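Local coordinates for serine-tRNA ligase (PDB 6BLJ), which probably attaches serine to its cognate tRNA in the cytoplasm by way of a seryl-adenylate, as class II synthetases do, and is captured here with AMP, at residues Glu266-Val271 against Asp277-Ala282; Met255-Gln260 against Arg419-Lys424; Lys61-Ile66 against Ala97-Glu102; Gly72-Asn77 against Asn115-Leu120. All coordinates share one frame; numbering follows the deposited sequence. Where two conformers were deposited one is given.

Contact 1 of 4, residues Glu266-Val271 against Asp277-Ala282; sequences EELYTV and DKYLIA
Glu267 lays its carboxylate against the methyl of Ala282, with CD 3.3 Å from CB. Its chain is extended, CG standing opposite the backbone N (chi1 174°), which carries OE1 to the amide of Gln263 and OE2 to a long, weak pairing with Arg314, a residue of the AMP pocket. Leu268 turns inward: CB packs on Tyr279 CD1 at 3.7 Å while CD1 lies over one face of that ring, offset toward its rim. At Tyr269 the pairing of the strands begins. Tyr269 O accepts a hydrogen bond from Leu280 N at 3.1 Å, and a water bridges Tyr269 N and Leu280 O. The same carbonyl meets the edge of the Tyr279 ring in its plane. Thr270 faces Tyr279 in a non-hydrogen-bonded antiparallel pair. Val271 and Lys278 form the hydrogen-bonded pair that follows: Val271 N gives to Lys278 O at 2.8 Å, and Lys278 N returns a bond of 2.9 Å to Val271 O. In the conformer given, Val271 CG2 packs crosswise on the end of Leu280. Thr270 and Val271 also pair with a strand of the second subunit, continuing this beta hairpin's sheet across the interface. Three backbone bonds thus set the register, Leu268 packs on Tyr279 on one side and Val271 on Leu280 on the other, and the charged side chain of Glu267 ends about 6 Å from the AMP.

Contact 2 of 4, residues Met255-Gln260 against Arg419-Lys424; sequences MKKVAQ and RRLEVK
Lys257 and Val258 receive Leu421 where the segment around helix 252-256 meets the weakly bonded end of helix 416-421 in the class II catalytic domain. The second helix finishes in a Schellman motif: Glu422 takes positive phi (55°), and the chain turns off toward strand 424-425 directly after Leu421. The conformation of Leu421 makes the contact. With CG lying opposite its own carbonyl carbon (chi1 -71°), the forked end swings closer to the other segment than the first side-chain bond alone would bring it. One branch, Leu421 CD2, does most of the touching, lying 3.7 Å from Lys257 CB and 3.9 Å from Val258 CG1. The other branch, Leu421 CD1, lies 4.0 Å from Val258 CG1, and this valine methyl therefore faces both tips of the fork as the two side chains pass at a slant. Beyond CB, the lysine chain is straight until it bends at its last torsion. Ala289 of helix 285-290 packs on both Val258 and Leu421 and makes this a three-element apolar junction. Arg420 behaves differently. Its CB points at the first segment, but the extended chain then leads the guanidinium away to Tyr416, where it makes a cation-pi contact and a hydrogen bond from NH1 to the backbone O. The polar atom at the seam, Lys257 O, is bonded by Gln417 NE2; across the contact the same oxygen lies 4.1 Å from Arg420 CB.

Contact 3 of 4, residues Lys61-Ile66 against Ala97-Glu102; sequences KSFTGI and ALFTKE
The helical arm of seryl-tRNA synthetase, a long antiparallel hairpin that in relatives reaches out to the tRNA, supplies both sides of this contact. Phe63 projects from helix 38-76, and Phe99 comes from the connection between the two long helices, just ahead of the short helix 101-105. Their rings form an offset stack, with centroids 4.2 Å apart and planes inclined by only 12°. The overlap is displaced toward the base of each side chain: Phe99 CD2 lies above the middle of the Phe63 ring, and Phe63 CG above the middle of the Phe99 ring. Because of that displacement each ring also meets the other residue's methylene. Phe63 CB sits almost on the normal of the Phe99 ring as a CH-pi contact, while Phe99 CB approaches Phe63 CE1 to 3.4 Å. The low second torsion of Phe63 (chi2 -9°) turns its ring to present a face to its partner, whereas Phe99 has the more usual near-perpendicular setting (chi2 -83°). Both rings are buried. Ile124 of helix 114-147 packs on each of them, and His59 meets Phe63 edge-to-face, so the connecting segment is pressed onto both helices of the arm. Immediately after Phe99, Thr100 is the N-cap of helix 101-105, its OG1 bonded to Ala103 N. One turn on from Phe63, Ile66 comes to the rim of the stack: its CG2 touches the edge of the Phe99 ring, near the ring plane, 4.0 Å from CE1.

Contact 4 of 4, residues Gly72-Asn77 against Asn115-Leu120; sequences GNRMKN and NQLKKL
Arg74 and Leu117 make the first of two side-chain contacts here, an apolar methyl set against a flat cationic group. Leu117 CD1 stands over the centre of one face of the Arg74 guanidinium, 3.3 Å from CZ and equally close to NH1. The two chains cross at about a right angle, and the methyl lies over the flat of the group, leaving the N-H bonds to run outward in the plane. Those polar bonds hold the guanidinium in place. NE forms a salt bridge with Glu70 one turn back on the same helix, and NH1 and NH2 donate to the backbone O atoms of Leu112 and Leu109. All three nitrogens are therefore engaged, and the positive charge is probably well balanced even beside a buried leucine.

The second kind of contact is the meeting of two flexible ends. Met75 bends at its second torsion (chi2 -53°), and Lys118 bends near its far end; they reach each other tip to tip, with Met75 CE 3.3 Å from Lys118 NZ. Lys118 is exposed, which puts this pair on the solvent side.

The backbones stand well apart, the nearest CA atoms, those of Arg74 and Leu117, being 10.9 Å from each other. Side chains alone span that distance, joining the end of helix 38-76 to the start of helix 114-147 in the antiparallel helical hairpin that forms the tRNA-binding arm of this family.

How the contacts relate
The four contacts illustrate a two-part architecture, with neighbours inside each part and a long separation between the two parts. Contacts 3 and 4 come first in the chain, their segments alternating, and share helix 38-76; their centres are about 14 Å apart and Leu120 touches both Leu98 and Phe99. Contact 1 is nested inside the loop closed by contact 2. Those centres lie about 17 Å apart, joined by Met255, which packs on Leu268 and Tyr279. Between the pairs, centres are about 45 to 64 Å apart and nothing touches. The arm, which probably recognises tRNA, is thus built separately from the catalytic body that holds AMP and pairs with a second subunit.

Contact 1 of 4, residues Glu266-Val271 against Asp277-Ala282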
loop_
_atom_site.group_PDB
_atom_site.type_symbol
_atom_site.label_atom_id
_atom_site.label_comp_id
_atom_site.label_asym_id
_atom_site.label_seq_id
_atom_site.Cartn_x
_atom_site.Cartn_y
_atom_site.Cartn_z
ATOM N N GLU A 266 6.305 2.954 1.844
ATOM C CA GLU A 266 6.430 4.014 2.841
ATOM C C GLU A 266 6.398 5.403 2.225
ATOM O O GLU A 266 5.934 6.349 2.875
ATOM C CB GLU A 266 7.727 3.856 3.643
ATOM C CG GLU A 266 7.783 4.689 4.959
ATOM C CD GLU A 266 8.095 6.185 4.736
ATOM O OE1 GLU A 266 8.749 6.511 3.728
ATOM O OE2 GLU A 266 7.697 7.028 5.571
ATOM N N GLU A 267 6.858 5.542 0.990
ATOM C CA GLU A 267 7.191 6.858 0.453
ATOM C C GLU A 267 6.365 7.292 -0.749
ATOM O O GLU A 267 5.986 8.476 -0.840
ATOM C CB GLU A 267 8.682 6.885 0.086
ATOM C CG GLU A 267 9.128 8.160 -0.622
ATOM C CD GLU A 267 10.630 8.139 -0.907
ATOM O OE1 GLU A 267 11.087 7.512 -1.897
ATOM O OE2 GLU A 267 11.339 8.759 -0.125
ATOM N N LEU A 268 6.087 6.397 -1.693
ATOM C CA LEU A 268 5.635 6.795 -3.026
ATOM C C LEU A 268 4.115 6.714 -3.169
ATOM O O LEU A 268 3.528 5.657 -2.951
ATOM C CB LEU A 268 6.293 5.910 -4.088
ATOM C CG LEU A 268 7.818 6.028 -4.109
ATOM C CD1 LEU A 268 8.418 5.033 -5.128
ATOM C CD2 LEU A 268 8.222 7.438 -4.461
ATOM N N TYR A 269 3.488 7.818 -3.569
ATOM C CA TYR A 269 2.084 7.768 -3.972
ATOM C C TYR A 269 1.923 7.089 -5.336
ATOM O O TYR A 269 2.768 7.221 -6.225
ATOM C CB TYR A 269 1.500 9.178 -4.079
ATOM C CG TYR A 269 1.308 9.941 -2.768
ATOM C CD1 TYR A 269 0.135 9.812 -2.021
ATOM C CD2 TYR A 269 2.284 10.821 -2.314
ATOM C CE1 TYR A 269 -0.056 10.534 -0.845
ATOM C CE2 TYR A 269 2.111 11.555 -1.134
ATOM C CZ TYR A 269 0.949 11.409 -0.402
ATOM O OH TYR A 269 0.769 12.147 0.748
ATOM N N THR A 270 0.792 6.410 -5.528
ATOM C CA THR A 270 0.427 5.880 -6.841
ATOM C C THR A 270 -0.524 6.847 -7.542
ATOM O O THR A 270 -1.383 7.458 -6.895
ATOM C CB THR A 270 -0.230 4.498 -6.698
ATOM O OG1 THR A 270 0.720 3.579 -6.149
ATOM C CG2 THR A 270 -0.720 3.965 -8.051
ATOM N N VAL A 271 -0.382 6.988 -8.863
ATOM C CA VAL A 271 -1.218 7.878 -9.669
ATOM C C VAL A 271 -1.826 7.084 -10.816
ATOM O O VAL A 271 -1.086 6.442 -11.572
ATOM C CB VAL A 271 -0.396 9.055 -10.223
ATOM C CG1 VAL A 271 -1.158 9.763 -11.337
ATOM C CG2 VAL A 271 -0.066 9.997 -9.109
ATOM N N ASP A 277 -0.247 2.909 -14.786
ATOM C CA ASP A 277 -0.133 3.433 -13.430
ATOM C C ASP A 277 1.260 3.992 -13.189
ATOM O O ASP A 277 2.261 3.457 -13.669
ATOM C CB ASP A 277 -0.445 2.355 -12.393
ATOM C CG ASP A 277 -1.913 1.976 -12.385
ATOM O OD1 ASP A 277 -2.668 2.554 -13.191
ATOM O OD2 ASP A 277 -2.310 1.112 -11.580
ATOM N N LYS A 278 1.328 5.075 -12.435
ATOM C CA LYS A 278 2.593 5.752 -12.236
ATOM C C LYS A 278 2.783 6.021 -10.753
ATOM O O LYS A 278 1.878 5.813 -9.946
ATOM C CB LYS A 278 2.607 7.055 -13.033
ATOM C CG LYS A 278 2.461 6.847 -14.535
ATOM C CD LYS A 278 2.372 8.202 -15.209
ATOM C CE LYS A 278 1.781 8.085 -16.584
ATOM N NZ LYS A 278 0.343 7.721 -16.534
ATOM N N TYR A 279 3.972 6.499 -10.401
ATOM C CA TYR A 279 4.260 6.984 -9.062
ATOM C C TYR A 279 4.569 8.473 -9.134
ATOM O O TYR A 279 5.256 8.912 -10.052
ATOM C CB TYR A 279 5.478 6.295 -8.415
ATOM C CG TYR A 279 5.336 4.836 -8.037
ATOM C CD1 TYR A 279 4.506 4.447 -6.997
ATOM C CD2 TYR A 279 6.115 3.860 -8.653
ATOM C CE1 TYR A 279 4.401 3.114 -6.619
ATOM C CE2 TYR A 279 6.026 2.525 -8.276
ATOM C CZ TYR A 279 5.167 2.162 -7.267
ATOM O OH TYR A 279 5.067 0.841 -6.907
ATOM N N LEU A 280 4.125 9.235 -8.131
ATOM C CA LEU A 280 4.641 10.590 -7.962
ATOM C C LEU A 280 6.077 10.503 -7.451
ATOM O O LEU A 280 6.400 9.672 -6.599
ATOM C CB LEU A 280 3.789 11.381 -6.967
ATOM C CG LEU A 280 2.346 11.704 -7.378
ATOM C CD1 LEU A 280 1.592 12.376 -6.245
ATOM C CD2 LEU A 280 2.327 12.595 -8.627
ATOM N N ILE A 281 6.946 11.362 -7.969
ATOM C CA ILE A 281 8.347 11.296 -7.556
ATOM C C ILE A 281 8.523 11.850 -6.146
ATOM O O ILE A 281 7.831 12.793 -5.728
ATOM C CB ILE A 281 9.242 12.030 -8.564
ATOM C CG1 ILE A 281 8.978 13.544 -8.552
ATOM C CG2 ILE A 281 9.046 11.398 -9.954
ATOM C CD1 ILE A 281 9.991 14.363 -9.479
ATOM N N ALA A 282 9.450 11.243 -5.398
ATOM C CA ALA A 282 9.871 11.728 -4.087
ATOM C C ALA A 282 11.000 12.748 -4.172
ATOM O O ALA A 282 11.221 13.483 -3.205
ATOM C CB ALA A 282 10.326 10.547 -3.199
HETATM O O HOH W 1 5.333 9.947 -4.199
HETATM O O HOH W 2 -1.720 7.270 -14.475
#

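Contact 2 of 4, residues Met255-Gln260 against Arg419-Lys424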
loop_
_atom_site.group_PDB
_atom_site.type_symbol
_atom_site.label_atom_id
_atom_site.label_comp_id
_atom_site.label_asym_id
_atom_site.label_seq_id
_atom_site.Cartn_x
_atom_site.Cartn_y
_atom_site.Cartn_z
ATOM N N MET A 255 10.489 3.616 -12.221
ATOM C CA MET A 255 10.801 3.860 -10.814
ATOM C C MET A 255 11.526 2.665 -10.190
ATOM O O MET A 255 12.420 2.838 -9.353
ATOM C CB MET A 255 9.518 4.185 -10.042
ATOM C CG MET A 255 9.733 4.530 -8.553
ATOM S SD MET A 255 10.702 6.048 -8.348
ATOM C CE MET A 255 9.411 7.288 -8.548
ATOM N N LYS A 256 11.175 1.441 -10.600
ATOM C CA LYS A 256 11.852 0.273 -10.036
ATOM C C LYS A 256 13.346 0.244 -10.358
ATOM O O LYS A 256 14.112 -0.415 -9.644
ATOM C CB LYS A 256 11.177 -1.011 -10.533
ATOM C CG LYS A 256 9.961 -1.392 -9.697
ATOM C CD LYS A 256 8.974 -2.280 -10.435
ATOM C CE LYS A 256 9.497 -3.686 -10.638
ATOM N NZ LYS A 256 8.490 -4.547 -11.344
ATOM N N LYS A 257 13.786 0.963 -11.396
ATOM C CA LYS A 257 15.202 1.009 -11.744
ATOM C C LYS A 257 16.006 2.008 -10.920
ATOM O O LYS A 257 17.242 1.952 -10.962
ATOM C CB LYS A 257 15.378 1.351 -13.227
ATOM C CG LYS A 257 14.697 0.383 -14.208
ATOM C CD LYS A 257 14.849 0.868 -15.654
ATOM C CE LYS A 257 14.202 -0.078 -16.679
ATOM N NZ LYS A 257 14.979 -1.344 -16.811
ATOM N N VAL A 258 15.361 2.922 -10.190
ATOM C CA VAL A 258 16.075 3.992 -9.497
ATOM C C VAL A 258 15.803 4.031 -7.998
ATOM O O VAL A 258 16.363 4.886 -7.311
ATOM C CB VAL A 258 15.748 5.370 -10.113
ATOM C CG1 VAL A 258 16.047 5.402 -11.606
ATOM C CG2 VAL A 258 14.279 5.745 -9.841
ATOM N N ALA A 259 14.979 3.138 -7.460
ATOM C CA ALA A 259 14.586 3.237 -6.058
ATOM C C ALA A 259 14.530 1.854 -5.415
ATOM O O ALA A 259 14.367 0.847 -6.106
ATOM C CB ALA A 259 13.224 3.936 -5.923
ATOM N N GLN A 260 14.651 1.821 -4.077
ATOM C CA GLN A 260 14.547 0.586 -3.291
ATOM C C GLN A 260 13.088 0.170 -3.153
ATOM O O GLN A 260 12.229 1.011 -2.876
ATOM C CB GLN A 260 15.126 0.779 -1.877
ATOM C CG GLN A 260 16.636 0.592 -1.685
ATOM C CD GLN A 260 17.036 0.537 -0.204
ATOM O OE1 GLN A 260 18.187 0.798 0.164
ATOM N NE2 GLN A 260 16.079 0.193 0.649
ATOM N N ARG A 419 24.804 0.626 -12.646
ATOM C CA ARG A 419 24.694 -0.778 -13.059
ATOM C C ARG A 419 23.257 -1.145 -13.405
ATOM O O ARG A 419 22.985 -1.755 -14.443
ATOM C CB ARG A 419 25.208 -1.697 -11.954
ATOM C CG ARG A 419 26.705 -1.868 -11.947
ATOM C CD ARG A 419 27.172 -2.719 -10.777
ATOM N NE ARG A 419 28.603 -2.527 -10.574
ATOM C CZ ARG A 419 29.540 -3.198 -11.243
ATOM N NH1 ARG A 419 29.194 -4.113 -12.142
ATOM N NH2 ARG A 419 30.821 -2.957 -11.007
ATOM N N ARG A 420 22.319 -0.783 -12.534
ATOM C CA ARG A 420 20.927 -1.153 -12.749
ATOM C C ARG A 420 20.318 -0.394 -13.922
ATOM O O ARG A 420 19.392 -0.897 -14.569
ATOM C CB ARG A 420 20.146 -0.921 -11.453
ATOM C CG ARG A 420 20.598 -1.860 -10.339
ATOM C CD ARG A 420 20.223 -1.358 -8.941
ATOM N NE ARG A 420 20.340 -2.427 -7.946
ATOM C CZ ARG A 420 21.489 -2.879 -7.443
ATOM N NH1 ARG A 420 22.649 -2.352 -7.822
ATOM N NH2 ARG A 420 21.481 -3.856 -6.546
ATOM N N LEU A 421 20.831 0.799 -14.218
ATOM C CA LEU A 421 20.360 1.633 -15.314
ATOM C C LEU A 421 21.200 1.478 -16.578
ATOM O O LEU A 421 20.877 2.092 -17.600
ATOM C CB LEU A 421 20.344 3.104 -14.877
ATOM C CG LEU A 421 19.284 3.534 -13.852
ATOM C CD1 LEU A 421 19.671 4.852 -13.203
ATOM C CD2 LEU A 421 17.950 3.669 -14.557
ATOM N N GLU A 422 22.268 0.689 -16.517
ATOM C CA GLU A 422 23.198 0.473 -17.633
ATOM C C GLU A 422 23.762 1.795 -18.161
ATOM O O GLU A 422 23.801 2.049 -19.369
ATOM C CB GLU A 422 22.529 -0.329 -18.749
ATOM C CG GLU A 422 22.129 -1.734 -18.322
ATOM C CD GLU A 422 21.650 -2.583 -19.483
ATOM O OE1 GLU A 422 22.419 -2.738 -20.454
ATOM O OE2 GLU A 422 20.504 -3.077 -19.436
ATOM N N VAL A 423 24.229 2.641 -17.243
ATOM C CA VAL A 423 24.900 3.887 -17.621
ATOM C C VAL A 423 26.383 3.541 -17.719
ATOM O O VAL A 423 27.120 3.557 -16.726
ATOM C CB VAL A 423 24.625 5.017 -16.635
ATOM C CG1 VAL A 423 25.178 6.328 -17.179
ATOM C CG2 VAL A 423 23.125 5.126 -16.356
ATOM N N LYS A 424 26.823 3.227 -18.931
ATOM C CA LYS A 424 28.135 2.636 -19.167
ATOM C C LYS A 424 29.216 3.694 -19.370
ATOM O O LYS A 424 28.953 4.812 -19.824
ATOM C CB LYS A 424 28.078 1.702 -20.382
ATOM C CG LYS A 424 27.198 0.476 -20.142
ATOM C CD LYS A 424 26.995 -0.353 -21.409
ATOM C CE LYS A 424 25.856 -1.354 -21.225
ATOM N NZ LYS A 424 25.858 -2.431 -22.252
#

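Contact 3 of 4, residues Lys61-Ile66 against Ala97-Glu102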
loop_
_atom_site.group_PDB
_atom_site.type_symbol
_atom_site.label_atom_id
_atom_site.label_comp_id
_atom_site.label_asym_id
_atom_site.label_seq_id
_atom_site.Cartn_x
_atom_site.Cartn_y
_atom_site.Cartn_z
ATOM N N LYS A 61 28.496 -31.503 -24.463
ATOM C CA LYS A 61 28.706 -31.047 -25.835
ATOM C C LYS A 61 29.822 -31.815 -26.539
ATOM O O LYS A 61 29.784 -31.979 -27.765
ATOM C CB LYS A 61 29.015 -29.549 -25.843
ATOM C CG LYS A 61 27.798 -28.658 -25.924
ATOM C CD LYS A 61 28.138 -27.224 -25.530
ATOM C CE LYS A 61 27.106 -26.241 -26.060
ATOM N NZ LYS A 61 27.258 -24.876 -25.475
ATOM N N SER A 62 30.810 -32.307 -25.790
ATOM C CA SER A 62 31.882 -33.069 -26.418
ATOM C C SER A 62 31.372 -34.376 -27.009
ATOM O O SER A 62 32.013 -34.927 -27.911
ATOM C CB SER A 62 33.001 -33.352 -25.413
ATOM O OG SER A 62 32.597 -34.322 -24.460
ATOM N N PHE A 63 30.260 -34.906 -26.474
ATOM C CA PHE A 63 29.665 -36.138 -27.002
ATOM C C PHE A 63 29.289 -35.989 -28.468
ATOM O O PHE A 63 29.351 -36.964 -29.235
ATOM C CB PHE A 63 28.416 -36.518 -26.197
ATOM C CG PHE A 63 28.679 -36.829 -24.736
ATOM C CD1 PHE A 63 29.970 -36.947 -24.239
ATOM C CD2 PHE A 63 27.616 -36.969 -23.856
ATOM C CE1 PHE A 63 30.193 -37.229 -22.902
ATOM C CE2 PHE A 63 27.833 -37.255 -22.516
ATOM C CZ PHE A 63 29.123 -37.384 -22.039
ATOM N N THR A 64 28.866 -34.787 -28.859
ATOM C CA THR A 64 28.487 -34.518 -30.242
ATOM C C THR A 64 29.650 -34.788 -31.189
ATOM O O THR A 64 29.506 -35.497 -32.191
ATOM C CB THR A 64 28.032 -33.061 -30.364
ATOM O OG1 THR A 64 26.914 -32.843 -29.501
ATOM C CG2 THR A 64 27.596 -32.766 -31.785
ATOM N N GLY A 65 30.822 -34.228 -30.871
ATOM C CA GLY A 65 31.991 -34.412 -31.715
ATOM C C GLY A 65 32.480 -35.846 -31.726
ATOM O O GLY A 65 32.922 -36.352 -32.760
ATOM N N ILE A 66 32.428 -36.518 -30.572
ATOM C CA ILE A 66 32.850 -37.916 -30.517
ATOM C C ILE A 66 31.992 -38.767 -31.446
ATOM O O ILE A 66 32.492 -39.671 -32.127
ATOM C CB ILE A 66 32.804 -38.433 -29.068
ATOM C CG1 ILE A 66 33.790 -37.649 -28.196
ATOM C CG2 ILE A 66 33.094 -39.936 -29.027
ATOM C CD1 ILE A 66 33.765 -38.050 -26.748
ATOM N N ALA A 97 27.393 -43.258 -19.667
ATOM C CA ALA A 97 28.220 -44.442 -19.490
ATOM C C ALA A 97 28.935 -44.845 -20.772
ATOM O O ALA A 97 29.914 -45.591 -20.704
ATOM C CB ALA A 97 27.374 -45.606 -18.965
ATOM N N LEU A 98 28.489 -44.353 -21.936
ATOM C CA LEU A 98 29.108 -44.725 -23.204
ATOM C C LEU A 98 30.342 -43.897 -23.534
ATOM O O LEU A 98 31.121 -44.292 -24.407
ATOM C CB LEU A 98 28.109 -44.584 -24.361
ATOM C CG LEU A 98 27.027 -45.642 -24.611
ATOM C CD1 LEU A 98 26.034 -45.712 -23.464
ATOM C CD2 LEU A 98 26.303 -45.343 -25.922
ATOM N N PHE A 99 30.538 -42.757 -22.874
ATOM C CA PHE A 99 31.547 -41.801 -23.300
ATOM C C PHE A 99 32.702 -41.672 -22.311
ATOM O O PHE A 99 33.429 -40.675 -22.341
ATOM C CB PHE A 99 30.890 -40.446 -23.563
ATOM C CG PHE A 99 29.953 -40.461 -24.742
ATOM C CD1 PHE A 99 30.443 -40.321 -26.035
ATOM C CD2 PHE A 99 28.586 -40.662 -24.565
ATOM C CE1 PHE A 99 29.584 -40.356 -27.133
ATOM C CE2 PHE A 99 27.721 -40.700 -25.661
ATOM C CZ PHE A 99 28.220 -40.541 -26.942
ATOM N N THR A 100 32.898 -42.660 -21.443
ATOM C CA THR A 100 34.126 -42.708 -20.664
ATOM C C THR A 100 35.253 -43.234 -21.542
ATOM O O THR A 100 35.016 -43.951 -22.518
ATOM C CB THR A 100 33.975 -43.604 -19.435
ATOM O OG1 THR A 100 33.850 -44.968 -19.855
ATOM C CG2 THR A 100 32.760 -43.205 -18.624
ATOM N N LYS A 101 36.488 -42.863 -21.197
ATOM C CA LYS A 101 37.626 -43.345 -21.976
ATOM C C LYS A 101 37.644 -44.865 -22.024
ATOM O O LYS A 101 37.882 -45.458 -23.085
ATOM C CB LYS A 101 38.935 -42.805 -21.401
ATOM N N GLU A 102 37.353 -45.516 -20.896
ATOM C CA GLU A 102 37.355 -46.977 -20.870
ATOM C C GLU A 102 36.230 -47.552 -21.724
ATOM O O GLU A 102 36.441 -48.524 -22.459
ATOM C CB GLU A 102 37.249 -47.480 -19.429
#

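Contact 4 of 4, residues Gly72-Asn77 against Asn115-Leu120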
loop_
_atom_site.group_PDB
_atom_site.type_symbol
_atom_site.label_atom_id
_atom_site.label_comp_id
_atom_site.label_asym_id
_atom_site.label_seq_id
_atom_site.Cartn_x
_atom_site.Cartn_y
_atom_site.Cartn_z
ATOM N N GLY A 72 32.003 -40.211 -39.206
ATOM C CA GLY A 72 32.858 -39.846 -40.329
ATOM C C GLY A 72 33.832 -40.945 -40.715
ATOM O O GLY A 72 34.063 -41.197 -41.905
ATOM N N ASN A 73 34.426 -41.609 -39.719
ATOM C CA ASN A 73 35.346 -42.702 -40.022
ATOM C C ASN A 73 34.613 -43.879 -40.661
ATOM O O ASN A 73 35.140 -44.531 -41.575
ATOM C CB ASN A 73 36.082 -43.145 -38.753
ATOM C CG ASN A 73 37.074 -42.103 -38.247
ATOM O OD1 ASN A 73 37.652 -41.341 -39.023
ATOM N ND2 ASN A 73 37.279 -42.075 -36.940
ATOM N N ARG A 74 33.392 -44.160 -40.197
ATOM C CA ARG A 74 32.618 -45.258 -40.769
ATOM C C ARG A 74 32.267 -44.983 -42.227
ATOM O O ARG A 74 32.328 -45.892 -43.065
ATOM C CB ARG A 74 31.354 -45.507 -39.940
ATOM C CG ARG A 74 31.611 -46.168 -38.576
ATOM C CD ARG A 74 30.306 -46.473 -37.840
ATOM N NE ARG A 74 30.521 -46.922 -36.465
ATOM C CZ ARG A 74 29.566 -47.429 -35.686
ATOM N NH1 ARG A 74 28.328 -47.553 -36.150
ATOM N NH2 ARG A 74 29.843 -47.810 -34.445
ATOM N N MET A 75 31.927 -43.731 -42.558
ATOM C CA MET A 75 31.582 -43.410 -43.942
ATOM C C MET A 75 32.796 -43.542 -44.865
ATOM O O MET A 75 32.670 -44.017 -45.997
ATOM C CB MET A 75 30.993 -41.998 -44.024
ATOM C CG MET A 75 29.778 -41.750 -43.119
ATOM S SD MET A 75 28.414 -42.941 -43.282
ATOM C CE MET A 75 27.097 -42.005 -42.494
ATOM N N LYS A 76 33.978 -43.121 -44.400
ATOM C CA LYS A 76 35.181 -43.227 -45.224
ATOM C C LYS A 76 35.536 -44.685 -45.496
ATOM O O LYS A 76 36.018 -45.021 -46.589
ATOM C CB LYS A 76 36.345 -42.495 -44.541
ATOM N N ASN A 77 35.272 -45.564 -44.530
ATOM C CA ASN A 77 35.519 -46.994 -44.659
ATOM C C ASN A 77 34.375 -47.746 -45.326
ATOM O O ASN A 77 34.444 -48.976 -45.430
ATOM C CB ASN A 77 35.800 -47.598 -43.279
ATOM C CG ASN A 77 37.267 -47.524 -42.908
ATOM O OD1 ASN A 77 38.142 -47.738 -43.753
ATOM N ND2 ASN A 77 37.545 -47.212 -41.648
ATOM N N ASN A 115 23.013 -45.488 -38.231
ATOM C CA ASN A 115 21.707 -44.863 -38.028
ATOM C C ASN A 115 21.438 -44.621 -36.545
ATOM O O ASN A 115 20.925 -43.559 -36.164
ATOM C CB ASN A 115 20.598 -45.725 -38.633
ATOM C CG ASN A 115 20.606 -45.719 -40.154
ATOM O OD1 ASN A 115 20.970 -44.723 -40.783
ATOM N ND2 ASN A 115 20.197 -46.836 -40.753
ATOM N N GLN A 116 21.784 -45.590 -35.690
ATOM C CA GLN A 116 21.581 -45.404 -34.257
ATOM C C GLN A 116 22.505 -44.335 -33.693
ATOM O O GLN A 116 22.114 -43.611 -32.770
ATOM C CB GLN A 116 21.786 -46.719 -33.509
ATOM C CG GLN A 116 20.688 -47.756 -33.758
ATOM C CD GLN A 116 21.060 -49.098 -33.177
ATOM O OE1 GLN A 116 22.102 -49.661 -33.516
ATOM N NE2 GLN A 116 20.228 -49.609 -32.281
ATOM N N LEU A 117 23.708 -44.183 -34.255
ATOM C CA LEU A 117 24.603 -43.156 -33.740
ATOM C C LEU A 117 24.061 -41.773 -34.050
ATOM O O LEU A 117 24.159 -40.870 -33.207
ATOM C CB LEU A 117 26.009 -43.303 -34.336
ATOM C CG LEU A 117 26.836 -44.515 -33.912
ATOM C CD1 LEU A 117 28.161 -44.576 -34.678
ATOM C CD2 LEU A 117 27.072 -44.472 -32.419
ATOM N N LYS A 118 23.387 -41.614 -35.192
ATOM C CA LYS A 118 22.849 -40.299 -35.498
ATOM C C LYS A 118 21.624 -40.009 -34.646
ATOM O O LYS A 118 21.406 -38.851 -34.263
ATOM C CB LYS A 118 22.507 -40.201 -36.990
ATOM C CG LYS A 118 23.680 -40.503 -37.922
ATOM C CD LYS A 118 23.429 -39.994 -39.331
ATOM C CE LYS A 118 23.714 -41.071 -40.360
ATOM N NZ LYS A 118 24.336 -40.492 -41.587
ATOM N N LYS A 119 20.849 -41.043 -34.295
ATOM C CA LYS A 119 19.731 -40.844 -33.372
ATOM C C LYS A 119 20.232 -40.454 -31.985
ATOM O O LYS A 119 19.617 -39.631 -31.292
ATOM C CB LYS A 119 18.890 -42.118 -33.253
ATOM C CG LYS A 119 17.901 -42.399 -34.368
ATOM C CD LYS A 119 17.020 -43.574 -33.953
ATOM C CE LYS A 119 15.832 -43.777 -34.878
ATOM N NZ LYS A 119 16.183 -44.572 -36.091
ATOM N N LEU A 120 21.331 -41.075 -31.556
ATOM C CA LEU A 120 21.891 -40.786 -30.245
ATOM C C LEU A 120 22.325 -39.329 -30.150
ATOM O O LEU A 120 22.080 -38.663 -29.136
ATOM C CB LEU A 120 23.059 -41.738 -29.972
ATOM C CG LEU A 120 23.887 -41.534 -28.705
ATOM C CD1 LEU A 120 22.963 -41.628 -27.490
ATOM C CD2 LEU A 120 25.015 -42.564 -28.623
#